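Local coordinates for protein high choriolytic enzyme 1 (Oryzias latipes, PDB 3VTG) that hydrolyses the inner layer of the fish egg envelope at hatching, as a zinc metalloprotease of the astacin family, at residues V20-V25 / I51-R56; C71-G76 / N102-F107; R121-N126 / S168-P173. All blocks are in the same frame, centred on the assembly; numbering follows the deposited sequence.

The three contacts follow one another along the chain, and interaction 2 contributes His103, one of the three histidines that bind the catalytic zinc. Interaction 1 pairs two strands of the mixed sheet, its centre about 14 Å from that of interaction 2. The two touch where Leu105 CD2, on the zinc-binding helix, lies 3.4 Å from Ile22 CD1 and 3.8 Å from Ile51 CD1. Interaction 3 sits across the chain's centre from interaction 1, nearest atoms about 24 Å apart. It comes no nearer than about 13 Å to interaction 2. The side chain of Ile169 is about 11 Å from the zinc ion and about 8 Å from the side chain of His109, another zinc ligand.

Interaction 1. Residues V20-V25 / I51-R56; sequences VVIPYV and IRFVRR
Tyr24 has CG between its backbone N and carbonyl carbon (chi1 67°), which lays the ring against the backbone of Val54 and Arg55. Strands 20-26 and 51-55 are the parallel neighbours of a beta-alpha-beta unit, joined through helix 32-43. Arg55 CA sits over one face of the Tyr24 ring, 4.2 Å from its centroid, in a CH-pi contact. The edge of the ring meets Phe53 C. Tyr24 OH bonds to Glu39 of the connecting helix, which forms a salt bridge with Arg55. A phenylalanine in place of Tyr24 would probably leave Glu39, and a water shared with Phe53 O, without their hydroxyl partner.

Five backbone hydrogen bonds join the strands; Ile22 N to Arg52 O is 2.8 Å long. On the face that carries Ile22 and Phe53, these two side chains run side by side. Ile22 CB is 3.8 Å from Phe53 CD1. Ile51 CD1 lies 3.7 Å from Val20 CB on the same face. Leu105 and Leu101 of helix 94-105 pack there too. On the other face Val21 CG1 presses tightly on Val54 CG2 at 3.4 Å. The shared water donates to both Tyr24 OH, at 2.6 Å, and Phe53 O, at 2.8 Å.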
# COMPACT_ATOMS: atom_id res chain seq x y z
N VAL A 20 3.01 4.65 -16.57
CA VAL A 20 3.52 3.44 -15.94
C VAL A 20 2.43 2.39 -16.04
O VAL A 20 1.48 2.37 -15.24
CB VAL A 20 3.95 3.70 -14.48
CG1 VAL A 20 4.46 2.42 -13.83
CG2 VAL A 20 5.02 4.78 -14.41
N VAL A 21 2.55 1.53 -17.04
CA VAL A 21 1.50 0.58 -17.37
C VAL A 21 1.80 -0.75 -16.67
O VAL A 21 2.82 -1.38 -16.93
CB VAL A 21 1.36 0.42 -18.90
CG1 VAL A 21 0.36 -0.68 -19.23
CG2 VAL A 21 0.92 1.74 -19.52
N ILE A 22 0.91 -1.13 -15.76
CA ILE A 22 1.12 -2.31 -14.92
C ILE A 22 0.09 -3.38 -15.27
O ILE A 22 -1.10 -3.21 -15.01
CB ILE A 22 1.06 -1.95 -13.42
CG1 ILE A 22 2.09 -0.87 -13.10
CG2 ILE A 22 1.28 -3.19 -12.56
CD1 ILE A 22 2.00 -0.32 -11.69
N PRO A 23 0.55 -4.48 -15.89
CA PRO A 23 -0.38 -5.54 -16.29
C PRO A 23 -0.81 -6.40 -15.12
O PRO A 23 -0.04 -6.60 -14.17
CB PRO A 23 0.45 -6.38 -17.28
CG PRO A 23 1.70 -5.60 -17.54
CD PRO A 23 1.92 -4.77 -16.32
N TYR A 24 -2.03 -6.92 -15.19
CA TYR A 24 -2.56 -7.78 -14.14
C TYR A 24 -3.49 -8.85 -14.68
O TYR A 24 -4.05 -8.71 -15.77
CB TYR A 24 -3.29 -6.96 -13.06
CG TYR A 24 -4.56 -6.31 -13.57
CD1 TYR A 24 -5.77 -7.01 -13.57
CD2 TYR A 24 -4.54 -5.01 -14.05
CE1 TYR A 24 -6.93 -6.42 -14.05
CE2 TYR A 24 -5.70 -4.41 -14.53
CZ TYR A 24 -6.88 -5.12 -14.53
OH TYR A 24 -8.02 -4.51 -15.00
N VAL A 25 -3.64 -9.92 -13.90
CA VAL A 25 -4.70 -10.91 -14.11
C VAL A 25 -5.47 -11.06 -12.80
O VAL A 25 -4.90 -10.88 -11.72
CB VAL A 25 -4.15 -12.28 -14.60
CG1 VAL A 25 -3.50 -12.14 -15.97
CG2 VAL A 25 -3.19 -12.90 -13.60
N ILE A 51 0.07 6.28 -13.23
CA ILE A 51 -0.07 4.83 -13.09
C ILE A 51 -1.33 4.35 -13.82
O ILE A 51 -2.40 4.93 -13.66
CB ILE A 51 -0.17 4.41 -11.60
CG1 ILE A 51 1.04 4.90 -10.78
CG2 ILE A 51 -0.37 2.90 -11.45
CD1 ILE A 51 2.39 4.38 -11.22
N ARG A 52 -1.17 3.30 -14.63
CA ARG A 52 -2.31 2.66 -15.30
C ARG A 52 -2.25 1.14 -15.13
O ARG A 52 -1.38 0.48 -15.70
CB ARG A 52 -2.34 3.01 -16.80
CG ARG A 52 -2.39 4.49 -17.13
CD ARG A 52 -3.74 5.12 -16.80
NE ARG A 52 -3.73 6.53 -17.16
CZ ARG A 52 -3.35 7.52 -16.34
NH1 ARG A 52 -2.97 7.25 -15.10
NH2 ARG A 52 -3.36 8.77 -16.77
N PHE A 53 -3.17 0.59 -14.35
CA PHE A 53 -3.32 -0.85 -14.25
C PHE A 53 -4.16 -1.33 -15.43
O PHE A 53 -5.27 -0.84 -15.64
CB PHE A 53 -3.97 -1.24 -12.92
CG PHE A 53 -3.11 -0.93 -11.72
CD1 PHE A 53 -2.08 -1.79 -11.35
CD2 PHE A 53 -3.34 0.21 -10.96
CE1 PHE A 53 -1.28 -1.51 -10.25
CE2 PHE A 53 -2.55 0.49 -9.85
CZ PHE A 53 -1.52 -0.37 -9.50
N VAL A 54 -3.60 -2.25 -16.23
CA VAL A 54 -4.28 -2.77 -17.42
C VAL A 54 -4.31 -4.29 -17.42
O VAL A 54 -3.39 -4.93 -16.92
CB VAL A 54 -3.64 -2.28 -18.74
CG1 VAL A 54 -3.61 -0.76 -18.82
CG2 VAL A 54 -2.24 -2.87 -18.93
N ARG A 55 -5.36 -4.87 -18.00
CA ARG A 55 -5.41 -6.32 -18.16
C ARG A 55 -4.21 -6.80 -18.95
O ARG A 55 -3.85 -6.22 -19.98
CB ARG A 55 -6.71 -6.76 -18.82
CG ARG A 55 -7.93 -6.63 -17.91
CD ARG A 55 -9.18 -7.26 -18.52
NE ARG A 55 -9.64 -6.49 -19.68
CZ ARG A 55 -10.42 -5.42 -19.61
NH1 ARG A 55 -10.84 -4.96 -18.43
NH2 ARG A 55 -10.77 -4.79 -20.72
N ARG A 56 -3.56 -7.85 -18.44
CA ARG A 56 -2.40 -8.45 -19.08
C ARG A 56 -2.75 -9.03 -20.44
O ARG A 56 -3.83 -9.59 -20.64
CB ARG A 56 -1.82 -9.55 -18.19
CG ARG A 56 -0.50 -10.13 -18.66
CD ARG A 56 -0.24 -11.48 -18.02
NE ARG A 56 1.08 -12.00 -18.42
CZ ARG A 56 1.46 -13.26 -18.31
NH1 ARG A 56 0.65 -14.19 -17.82
NH2 ARG A 56 2.68 -13.61 -18.70
O HOH W 1 -7.87 -1.96 -15.53

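Interaction 2. Residues C71-G76 / N102-F107; sequences CYSELG and NHALGF. With ZN (zinc ion), chain B.
Ser73 meets the zinc-binding helix directly, with its CB 3.8 Å from His103 CB. Its hydroxyl lies beside Ala104, OG being 3.6 Å from Ala104 CB. OG is anti to the backbone N of Ser73 (chi1 175°), which lets it donate to Glu74 O on a lone pair in the carbonyl plane. The turn beyond is tied down by Gly76 N, which donates to His103 O at 3.1 Å. That oxygen also accepts from Gly106 N, so two N-H groups grip it. Leu75 CD2 comes 3.3 Å from Phe107 O, just after the helix, and approaches the His103 ring obliquely.

His103 is itself held at both ring nitrogens. His103 NE2 binds the zinc ion at 2.1 Å. His99, His109 and two waters also bind the metal. His103 ND1 donates to Phe107 O at 2.8 Å, with the acceptor tilted 22° from the ring plane. This bond fixes the rotation of the ring and probably makes it a stronger metal ligand. Phe107 is placed by the Schellman motif that ends the helix, with Gly106 at positive phi.

Further out, Cys71 is disulfide-bonded to Cys91. The edge strand 71-73 runs beside the active-site helix. His99, Glu100 (the probable catalytic residue), His103, Gly106 (the Schellman glycine) and His109 make up the extended HExxHxxGxxH zinc-binding motif of astacin metalloproteases.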
# COMPACT_ATOMS: atom_id res chain seq x y z
N CYS A 71 -5.20 -9.71 3.21
CA CYS A 71 -4.93 -8.71 2.18
C CYS A 71 -3.44 -8.40 2.21
O CYS A 71 -2.92 -7.91 3.21
CB CYS A 71 -5.74 -7.43 2.44
SG CYS A 71 -7.30 -7.60 3.36
N TYR A 72 -2.74 -8.70 1.11
CA TYR A 72 -1.30 -8.46 1.04
C TYR A 72 -0.80 -8.29 -0.39
O TYR A 72 -1.48 -8.63 -1.36
CB TYR A 72 -0.50 -9.54 1.78
CG TYR A 72 -0.56 -10.94 1.19
CD1 TYR A 72 -1.33 -11.93 1.78
CD2 TYR A 72 0.19 -11.27 0.05
CE1 TYR A 72 -1.37 -13.22 1.26
CE2 TYR A 72 0.14 -12.55 -0.49
CZ TYR A 72 -0.63 -13.51 0.12
OH TYR A 72 -0.67 -14.78 -0.41
N SER A 73 0.41 -7.76 -0.51
CA SER A 73 1.08 -7.62 -1.79
C SER A 73 2.58 -7.65 -1.58
O SER A 73 3.08 -7.30 -0.51
CB SER A 73 0.69 -6.30 -2.46
OG SER A 73 1.44 -6.10 -3.65
N GLU A 74 3.29 -8.06 -2.62
CA GLU A 74 4.73 -7.87 -2.70
C GLU A 74 5.03 -6.37 -2.81
O GLU A 74 4.19 -5.59 -3.26
CB GLU A 74 5.31 -8.61 -3.90
CG GLU A 74 4.98 -10.10 -3.95
CD GLU A 74 5.75 -10.93 -2.94
OE1 GLU A 74 6.73 -10.42 -2.34
OE2 GLU A 74 5.38 -12.11 -2.75
N LEU A 75 6.23 -5.97 -2.38
CA LEU A 75 6.67 -4.58 -2.46
C LEU A 75 7.42 -4.30 -3.76
O LEU A 75 8.49 -4.85 -4.00
CB LEU A 75 7.60 -4.25 -1.29
CG LEU A 75 7.05 -3.69 0.01
CD1 LEU A 75 8.19 -3.59 1.02
CD2 LEU A 75 6.41 -2.33 -0.21
N GLY A 76 6.85 -3.43 -4.59
CA GLY A 76 7.48 -3.06 -5.86
C GLY A 76 7.33 -4.14 -6.92
O GLY A 76 6.58 -5.11 -6.72
N ASN A 102 -0.83 0.11 -3.74
CA ASN A 102 0.27 0.97 -3.31
C ASN A 102 1.51 0.20 -2.85
O ASN A 102 2.64 0.63 -3.13
CB ASN A 102 -0.18 1.98 -2.26
CG ASN A 102 -0.68 3.27 -2.88
OD1 ASN A 102 0.12 4.09 -3.34
ND2 ASN A 102 -2.00 3.45 -2.89
N HIS A 103 1.31 -0.92 -2.16
CA HIS A 103 2.43 -1.82 -1.84
C HIS A 103 3.10 -2.28 -3.11
O HIS A 103 4.33 -2.24 -3.21
CB HIS A 103 1.97 -3.05 -1.06
CG HIS A 103 1.72 -2.80 0.42
ND1 HIS A 103 2.57 -2.11 1.21
CD2 HIS A 103 0.70 -3.25 1.25
CE1 HIS A 103 2.10 -2.10 2.47
NE2 HIS A 103 0.95 -2.80 2.49
N ALA A 104 2.30 -2.72 -4.09
CA ALA A 104 2.82 -3.18 -5.37
C ALA A 104 3.62 -2.10 -6.09
O ALA A 104 4.57 -2.40 -6.82
CB ALA A 104 1.70 -3.70 -6.26
N LEU A 105 3.26 -0.84 -5.87
CA LEU A 105 4.02 0.29 -6.43
C LEU A 105 5.37 0.53 -5.74
O LEU A 105 6.26 1.15 -6.31
CB LEU A 105 3.19 1.57 -6.40
CG LEU A 105 1.97 1.65 -7.32
CD1 LEU A 105 1.28 3.00 -7.14
CD2 LEU A 105 2.34 1.42 -8.77
N GLY A 106 5.50 0.04 -4.50
CA GLY A 106 6.75 0.16 -3.74
C GLY A 106 6.64 0.90 -2.42
O GLY A 106 7.66 1.24 -1.82
N PHE A 107 5.41 1.13 -1.95
CA PHE A 107 5.19 1.89 -0.71
C PHE A 107 4.93 1.01 0.50
O PHE A 107 4.23 0.00 0.43
CB PHE A 107 4.07 2.91 -0.90
CG PHE A 107 4.41 3.96 -1.91
CD1 PHE A 107 5.30 4.99 -1.60
CD2 PHE A 107 3.88 3.90 -3.19
CE1 PHE A 107 5.63 5.94 -2.54
CE2 PHE A 107 4.21 4.86 -4.14
CZ PHE A 107 5.09 5.88 -3.81
ZN ZN B . -0.37 -3.10 4.11
O HOH W 2 -1.06 -4.96 3.33
O HOH W 3 -1.81 -3.76 5.79

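Interaction 3. Residues R121-N126 / S168-P173; sequences RINWEN and SITPIP
Arg121 and Thr170 form an antiparallel hydrogen-bonded pair, with Arg121 N donating to Thr170 O at 2.8 Å and Thr170 N returning a bond to Arg121 O. Asn123 N extends the pairing to Ser168 O.

On the face that carries Arg121 and Thr170, the polar side chains form a small network. CG of Asn123 is anti to the carbonyl carbon (chi1 -50°), which turns the amide across the Thr170 side chain at about a right angle. Asn123 ND2 then donates to Thr170 OG1 at 2.9 Å, with the acceptor close to the amide plane. The same nitrogen also bonds to Asp167 O. Asn123 OD1 accepts from Arg121 NE at 3.1 Å, lying in the guanidinium plane. A water completes the link, accepting from Arg121 NH2 and donating to Thr170 OG1 at 2.8 Å. These bonds hold the arginine end over the strand pair. Two methyl groups approach the guanidinium obliquely, that of Ile172 from a side chain that crosses the arginine at about a right angle: Thr170 CG2 is 3.6 Å from Arg121 NH2, and Ile172 CG2 is 3.8 Å from Arg121 NH1.

The other face is apolar. Ile122 and Ile169 lie side by side in a non-hydrogen-bonded pair, with Ile122 CD1 4.1 Å from Ile169 CG1. Nearby, Ser168 OG bonds to Ala159 O and Arg157 O.

Asn126 N bonds back to Asn123 O in the 3-10 turn that follows strand 120-122. Together, strands 120-122 and 169-171 make a short two-stranded antiparallel sheet, which pins together two distant parts of the astacin chain beyond the zinc-binding helix.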
# COMPACT_ATOMS: atom_id res chain seq x y z
N ARG A 121 4.10 6.83 18.90
CA ARG A 121 4.73 5.91 19.83
C ARG A 121 4.20 4.51 19.54
O ARG A 121 2.99 4.32 19.40
CB ARG A 121 4.41 6.32 21.27
CG ARG A 121 4.87 5.33 22.32
CD ARG A 121 4.60 5.82 23.74
NE ARG A 121 3.18 6.08 24.02
CZ ARG A 121 2.68 7.26 24.37
NH1 ARG A 121 3.48 8.32 24.48
NH2 ARG A 121 1.39 7.40 24.62
N ILE A 122 5.11 3.56 19.41
CA ILE A 122 4.73 2.15 19.25
C ILE A 122 4.67 1.54 20.65
O ILE A 122 5.68 1.49 21.36
CB ILE A 122 5.72 1.37 18.35
CG1 ILE A 122 5.94 2.08 17.00
CG2 ILE A 122 5.25 -0.07 18.16
CD1 ILE A 122 4.70 2.34 16.17
N ASN A 123 3.48 1.08 21.03
CA ASN A 123 3.30 0.47 22.35
C ASN A 123 3.49 -1.04 22.27
O ASN A 123 2.53 -1.81 22.20
CB ASN A 123 1.93 0.84 22.93
CG ASN A 123 1.66 2.34 22.87
OD1 ASN A 123 2.45 3.15 23.34
ND2 ASN A 123 0.53 2.70 22.28
N TRP A 124 4.76 -1.44 22.28
CA TRP A 124 5.17 -2.82 22.07
C TRP A 124 4.48 -3.82 22.94
O TRP A 124 4.08 -4.88 22.47
CB TRP A 124 6.69 -2.95 22.20
CG TRP A 124 7.44 -2.10 21.21
CD1 TRP A 124 8.07 -0.88 21.44
CD2 TRP A 124 7.65 -2.37 19.78
NE1 TRP A 124 8.64 -0.39 20.29
CE2 TRP A 124 8.42 -1.24 19.25
CE3 TRP A 124 7.28 -3.40 18.91
CZ2 TRP A 124 8.81 -1.17 17.92
CZ3 TRP A 124 7.68 -3.31 17.57
CH2 TRP A 124 8.42 -2.22 17.09
N GLU A 125 4.30 -3.49 24.22
CA GLU A 125 3.65 -4.39 25.18
C GLU A 125 2.18 -4.68 24.84
O GLU A 125 1.61 -5.65 25.33
CB GLU A 125 3.80 -3.88 26.62
CG GLU A 125 3.00 -2.62 26.95
CD GLU A 125 3.30 -2.07 28.33
OE1 GLU A 125 4.03 -2.72 29.11
OE2 GLU A 125 2.78 -0.97 28.65
N ASN A 126 1.58 -3.83 24.00
CA ASN A 126 0.18 -3.98 23.60
C ASN A 126 -0.03 -4.76 22.31
O ASN A 126 -1.17 -4.98 21.89
CB ASN A 126 -0.49 -2.61 23.45
CG ASN A 126 -0.68 -1.90 24.77
OD1 ASN A 126 -0.54 -2.49 25.84
ND2 ASN A 126 -1.00 -0.61 24.70
N SER A 168 -1.92 -0.26 19.91
CA SER A 168 -0.58 -0.57 19.42
C SER A 168 0.18 0.70 19.04
O SER A 168 1.41 0.73 19.15
CB SER A 168 -0.65 -1.51 18.22
OG SER A 168 -1.41 -0.95 17.17
N ILE A 169 -0.54 1.72 18.59
CA ILE A 169 0.07 2.98 18.14
C ILE A 169 -0.64 4.16 18.79
O ILE A 169 -1.87 4.23 18.77
CB ILE A 169 -0.01 3.15 16.60
CG1 ILE A 169 0.63 1.96 15.88
CG2 ILE A 169 0.63 4.46 16.16
CD1 ILE A 169 0.34 1.90 14.40
N THR A 170 0.13 5.09 19.34
CA THR A 170 -0.41 6.33 19.87
C THR A 170 0.27 7.52 19.20
O THR A 170 1.47 7.70 19.34
CB THR A 170 -0.20 6.46 21.40
OG1 THR A 170 -0.69 5.29 22.06
CG2 THR A 170 -0.91 7.70 21.93
N PRO A 171 -0.50 8.33 18.44
CA PRO A 171 0.07 9.55 17.88
C PRO A 171 0.56 10.50 18.97
O PRO A 171 -0.08 10.61 20.02
CB PRO A 171 -1.11 10.17 17.12
CG PRO A 171 -2.00 9.02 16.81
CD PRO A 171 -1.89 8.12 18.01
N ILE A 172 1.70 11.14 18.73
CA ILE A 172 2.28 12.11 19.66
C ILE A 172 2.59 13.41 18.92
O ILE A 172 2.98 13.37 17.76
CB ILE A 172 3.55 11.56 20.37
CG1 ILE A 172 4.62 11.14 19.35
CG2 ILE A 172 3.19 10.40 21.30
CD1 ILE A 172 5.99 10.85 19.94
N PRO A 173 2.40 14.58 19.58
CA PRO A 173 1.99 14.79 20.97
C PRO A 173 0.47 14.82 21.18
O PRO A 173 0.01 14.93 22.32
CB PRO A 173 2.58 16.16 21.28
CG PRO A 173 2.51 16.89 19.98
CD PRO A 173 2.70 15.86 18.90
O HOH W 4 -0.03 5.17 24.74